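Local coordinates for protein similar to N-acetyltransferase (Staphylococcus aureus subsp. aureus, PDB 4MBU) that probably transfers an acetyl group from acetyl-coenzyme A to an amine, as a member of the Gcn5-related N-acetyltransferase family, at residues K10-N21 with P35-F45. Numbering follows the deposited sequence.
Sequences KEDLNAILAIYN and PQTIDERIAWF
Gln36 OE1, 3.5 Å from Tyr20 CD2, is gripped by two nitrogens of one guanidinium: Arg41 NE and NH2 reach it side-on, each at 2.7 Å, although both bonds are bent. This double hold restrains the rotation of the guanidinium, whose chain bends at chi2 (52°) and again at chi3 and carries NH2 over one face of Tyr20. The result is a cation-pi contact in which ring and guanidinium planes stand 67° apart, with Arg41 CZ 4.4 Å from the ring centroid. Arg41 NH1 lies over the ring of Trp44 in the same helix, and Ile16 CG2 covers a guanidinium face. The backbone of Gln36 is clasped as well: Asn21 OD1 accepts from Gln36 N at 2.6 Å, while Asn21 ND2 gives a nearly straight bond to a lone pair of Gln36 O, 3.0 Å away. Farther along, Leu13 enters a hole lined by Ile38, Arg41, Ile42 and Phe45, its CD1 3.7 Å from Ile42 CG1; Arg41 is the reciprocal knob, among Leu13, Ile16, Leu17 and Tyr20. Knobs into holes thus join helices crossing at 113°, with Ile16, Trp44 and Phe45 also reaching strand 55-60, as expected of the two helices following the first strand in the GNAT fold.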
# COMPACT_ATOMS: atom_id res chain seq x y z
N LYS A 10 4.37 36.80 -8.64
CA LYS A 10 3.34 36.93 -9.68
C LYS A 10 3.88 36.61 -11.08
O LYS A 10 3.22 35.93 -11.88
CB LYS A 10 2.74 38.34 -9.66
CG LYS A 10 1.71 38.59 -8.58
CD LYS A 10 1.23 40.04 -8.61
CE LYS A 10 0.17 40.32 -7.54
NZ LYS A 10 0.68 40.28 -6.13
N GLU A 11 5.09 37.07 -11.36
CA GLU A 11 5.73 36.85 -12.65
C GLU A 11 6.01 35.37 -12.94
O GLU A 11 6.39 35.02 -14.06
CB GLU A 11 7.04 37.66 -12.76
CG GLU A 11 7.61 38.16 -11.43
CD GLU A 11 6.89 39.39 -10.89
OE1 GLU A 11 6.74 39.50 -9.65
OE2 GLU A 11 6.46 40.24 -11.70
N ASP A 12 5.80 34.51 -11.95
CA ASP A 12 5.98 33.07 -12.15
C ASP A 12 4.69 32.39 -12.64
O ASP A 12 4.74 31.29 -13.21
CB ASP A 12 6.44 32.42 -10.83
CG ASP A 12 7.77 32.96 -10.34
OD1 ASP A 12 8.63 33.32 -11.18
OD2 ASP A 12 7.96 33.00 -9.11
N LEU A 13 3.56 33.05 -12.43
CA LEU A 13 2.25 32.40 -12.58
C LEU A 13 2.02 31.74 -13.95
O LEU A 13 1.55 30.60 -14.03
CB LEU A 13 1.11 33.37 -12.22
CG LEU A 13 1.07 33.73 -10.73
CD1 LEU A 13 -0.07 34.67 -10.41
CD2 LEU A 13 0.96 32.49 -9.85
N ASN A 14 2.40 32.43 -15.02
CA ASN A 14 2.22 31.85 -16.35
C ASN A 14 2.92 30.51 -16.45
O ASN A 14 2.29 29.51 -16.84
CB ASN A 14 2.68 32.82 -17.44
CG ASN A 14 1.69 33.95 -17.66
OD1 ASN A 14 1.89 35.06 -17.17
ND2 ASN A 14 0.62 33.66 -18.39
N ALA A 15 4.18 30.46 -16.03
CA ALA A 15 4.94 29.21 -16.05
C ALA A 15 4.20 28.19 -15.20
O ALA A 15 3.92 27.06 -15.64
CB ALA A 15 6.34 29.43 -15.50
N ILE A 16 3.81 28.62 -14.00
CA ILE A 16 3.11 27.73 -13.08
C ILE A 16 1.87 27.21 -13.78
O ILE A 16 1.63 25.99 -13.82
CB ILE A 16 2.79 28.43 -11.73
CG1 ILE A 16 4.06 28.50 -10.86
CG2 ILE A 16 1.67 27.71 -10.97
CD1 ILE A 16 3.97 29.43 -9.66
N LEU A 17 1.12 28.11 -14.41
CA LEU A 17 -0.13 27.72 -15.06
C LEU A 17 0.14 26.59 -16.05
O LEU A 17 -0.52 25.55 -16.01
CB LEU A 17 -0.80 28.91 -15.75
CG LEU A 17 -2.15 28.64 -16.41
CD1 LEU A 17 -3.18 28.22 -15.40
CD2 LEU A 17 -2.65 29.86 -17.16
N ALA A 18 1.17 26.76 -16.87
CA ALA A 18 1.43 25.80 -17.93
C ALA A 18 1.63 24.44 -17.30
O ALA A 18 0.97 23.45 -17.68
CB ALA A 18 2.65 26.20 -18.75
N ILE A 19 2.49 24.40 -16.28
CA ILE A 19 2.84 23.15 -15.63
C ILE A 19 1.54 22.49 -15.16
O ILE A 19 1.25 21.33 -15.50
CB ILE A 19 3.83 23.37 -14.46
CG1 ILE A 19 5.14 23.96 -14.96
CG2 ILE A 19 4.10 22.07 -13.73
CD1 ILE A 19 6.15 24.25 -13.83
N TYR A 20 0.72 23.27 -14.45
CA TYR A 20 -0.50 22.75 -13.85
C TYR A 20 -1.39 22.21 -14.95
O TYR A 20 -1.87 21.08 -14.87
CB TYR A 20 -1.23 23.85 -13.08
CG TYR A 20 -2.38 23.39 -12.20
CD1 TYR A 20 -2.15 22.67 -11.03
CD2 TYR A 20 -3.69 23.73 -12.50
CE1 TYR A 20 -3.20 22.28 -10.20
CE2 TYR A 20 -4.74 23.36 -11.69
CZ TYR A 20 -4.50 22.63 -10.55
OH TYR A 20 -5.55 22.27 -9.75
N ASN A 21 -1.55 22.99 -16.02
CA ASN A 21 -2.48 22.57 -17.06
C ASN A 21 -2.00 21.32 -17.78
O ASN A 21 -2.81 20.49 -18.17
CB ASN A 21 -2.78 23.71 -18.05
CG ASN A 21 -3.82 24.67 -17.52
OD1 ASN A 21 -4.60 24.32 -16.62
ND2 ASN A 21 -3.86 25.87 -18.08
N PRO A 35 -8.65 22.72 -18.39
CA PRO A 35 -7.49 23.57 -18.10
C PRO A 35 -7.91 24.78 -17.27
O PRO A 35 -9.01 25.29 -17.44
CB PRO A 35 -7.03 24.03 -19.49
CG PRO A 35 -7.54 22.98 -20.42
CD PRO A 35 -8.84 22.52 -19.84
N GLN A 36 -7.04 25.19 -16.35
CA GLN A 36 -7.29 26.35 -15.50
C GLN A 36 -6.96 27.61 -16.30
O GLN A 36 -6.12 27.58 -17.21
CB GLN A 36 -6.39 26.27 -14.26
CG GLN A 36 -6.65 27.33 -13.20
CD GLN A 36 -5.74 27.19 -12.00
OE1 GLN A 36 -4.52 27.06 -12.14
NE2 GLN A 36 -6.32 27.20 -10.80
N THR A 37 -7.63 28.71 -15.98
CA THR A 37 -7.36 29.99 -16.65
C THR A 37 -6.35 30.81 -15.85
O THR A 37 -6.09 30.53 -14.68
CB THR A 37 -8.65 30.82 -16.85
OG1 THR A 37 -9.17 31.20 -15.57
CG2 THR A 37 -9.70 30.02 -17.62
N ILE A 38 -5.78 31.83 -16.49
CA ILE A 38 -4.78 32.65 -15.81
C ILE A 38 -5.38 33.48 -14.66
O ILE A 38 -4.72 33.73 -13.65
CB ILE A 38 -3.99 33.52 -16.82
CG1 ILE A 38 -2.95 34.38 -16.10
CG2 ILE A 38 -4.96 34.35 -17.67
CD1 ILE A 38 -1.82 33.57 -15.48
N ASP A 39 -6.64 33.89 -14.80
CA ASP A 39 -7.33 34.63 -13.74
C ASP A 39 -7.59 33.75 -12.52
O ASP A 39 -7.48 34.21 -11.38
CB ASP A 39 -8.66 35.21 -14.25
CG ASP A 39 -8.48 36.22 -15.36
OD1 ASP A 39 -7.35 36.72 -15.55
OD2 ASP A 39 -9.48 36.53 -16.04
N GLU A 40 -7.95 32.50 -12.76
CA GLU A 40 -8.15 31.54 -11.68
C GLU A 40 -6.84 31.33 -10.93
O GLU A 40 -6.81 31.31 -9.69
CB GLU A 40 -8.69 30.21 -12.23
CG GLU A 40 -10.18 30.25 -12.57
CD GLU A 40 -10.62 29.15 -13.52
OE1 GLU A 40 -9.76 28.59 -14.22
OE2 GLU A 40 -11.83 28.86 -13.57
N ARG A 41 -5.75 31.22 -11.68
CA ARG A 41 -4.43 31.03 -11.09
C ARG A 41 -3.99 32.27 -10.28
O ARG A 41 -3.42 32.15 -9.19
CB ARG A 41 -3.41 30.65 -12.17
CG ARG A 41 -1.99 30.42 -11.68
CD ARG A 41 -1.91 29.43 -10.52
NE ARG A 41 -2.45 28.10 -10.81
CZ ARG A 41 -2.24 27.03 -10.06
NH1 ARG A 41 -1.48 27.11 -8.98
NH2 ARG A 41 -2.78 25.86 -10.39
N ILE A 42 -4.31 33.46 -10.79
CA ILE A 42 -3.97 34.70 -10.10
C ILE A 42 -4.78 34.83 -8.81
O ILE A 42 -4.25 35.25 -7.77
CB ILE A 42 -4.15 35.94 -11.00
CG1 ILE A 42 -3.11 35.92 -12.13
CG2 ILE A 42 -4.00 37.22 -10.20
CD1 ILE A 42 -3.45 36.84 -13.30
N ALA A 43 -6.05 34.46 -8.87
CA ALA A 43 -6.90 34.47 -7.68
C ALA A 43 -6.36 33.49 -6.64
O ALA A 43 -6.36 33.77 -5.43
CB ALA A 43 -8.34 34.13 -8.04
N TRP A 44 -5.91 32.33 -7.12
CA TRP A 44 -5.29 31.31 -6.27
C TRP A 44 -4.07 31.89 -5.54
O TRP A 44 -3.95 31.77 -4.32
CB TRP A 44 -4.91 30.10 -7.13
CG TRP A 44 -4.03 29.05 -6.48
CD1 TRP A 44 -4.43 27.95 -5.76
CD2 TRP A 44 -2.60 28.99 -6.54
NE1 TRP A 44 -3.33 27.22 -5.37
CE2 TRP A 44 -2.20 27.84 -5.83
CE3 TRP A 44 -1.62 29.81 -7.11
CZ2 TRP A 44 -0.86 27.49 -5.68
CZ3 TRP A 44 -0.29 29.45 -6.97
CH2 TRP A 44 0.08 28.31 -6.26
N PHE A 45 -3.19 32.54 -6.30
CA PHE A 45 -1.99 33.18 -5.75
C PHE A 45 -2.33 34.26 -4.71
O PHE A 45 -1.71 34.32 -3.64
CB PHE A 45 -1.15 33.79 -6.88
CG PHE A 45 0.10 34.46 -6.41
CD1 PHE A 45 1.25 33.73 -6.16
CD2 PHE A 45 0.15 35.84 -6.23
CE1 PHE A 45 2.42 34.34 -5.74
CE2 PHE A 45 1.31 36.46 -5.81
CZ PHE A 45 2.45 35.71 -5.56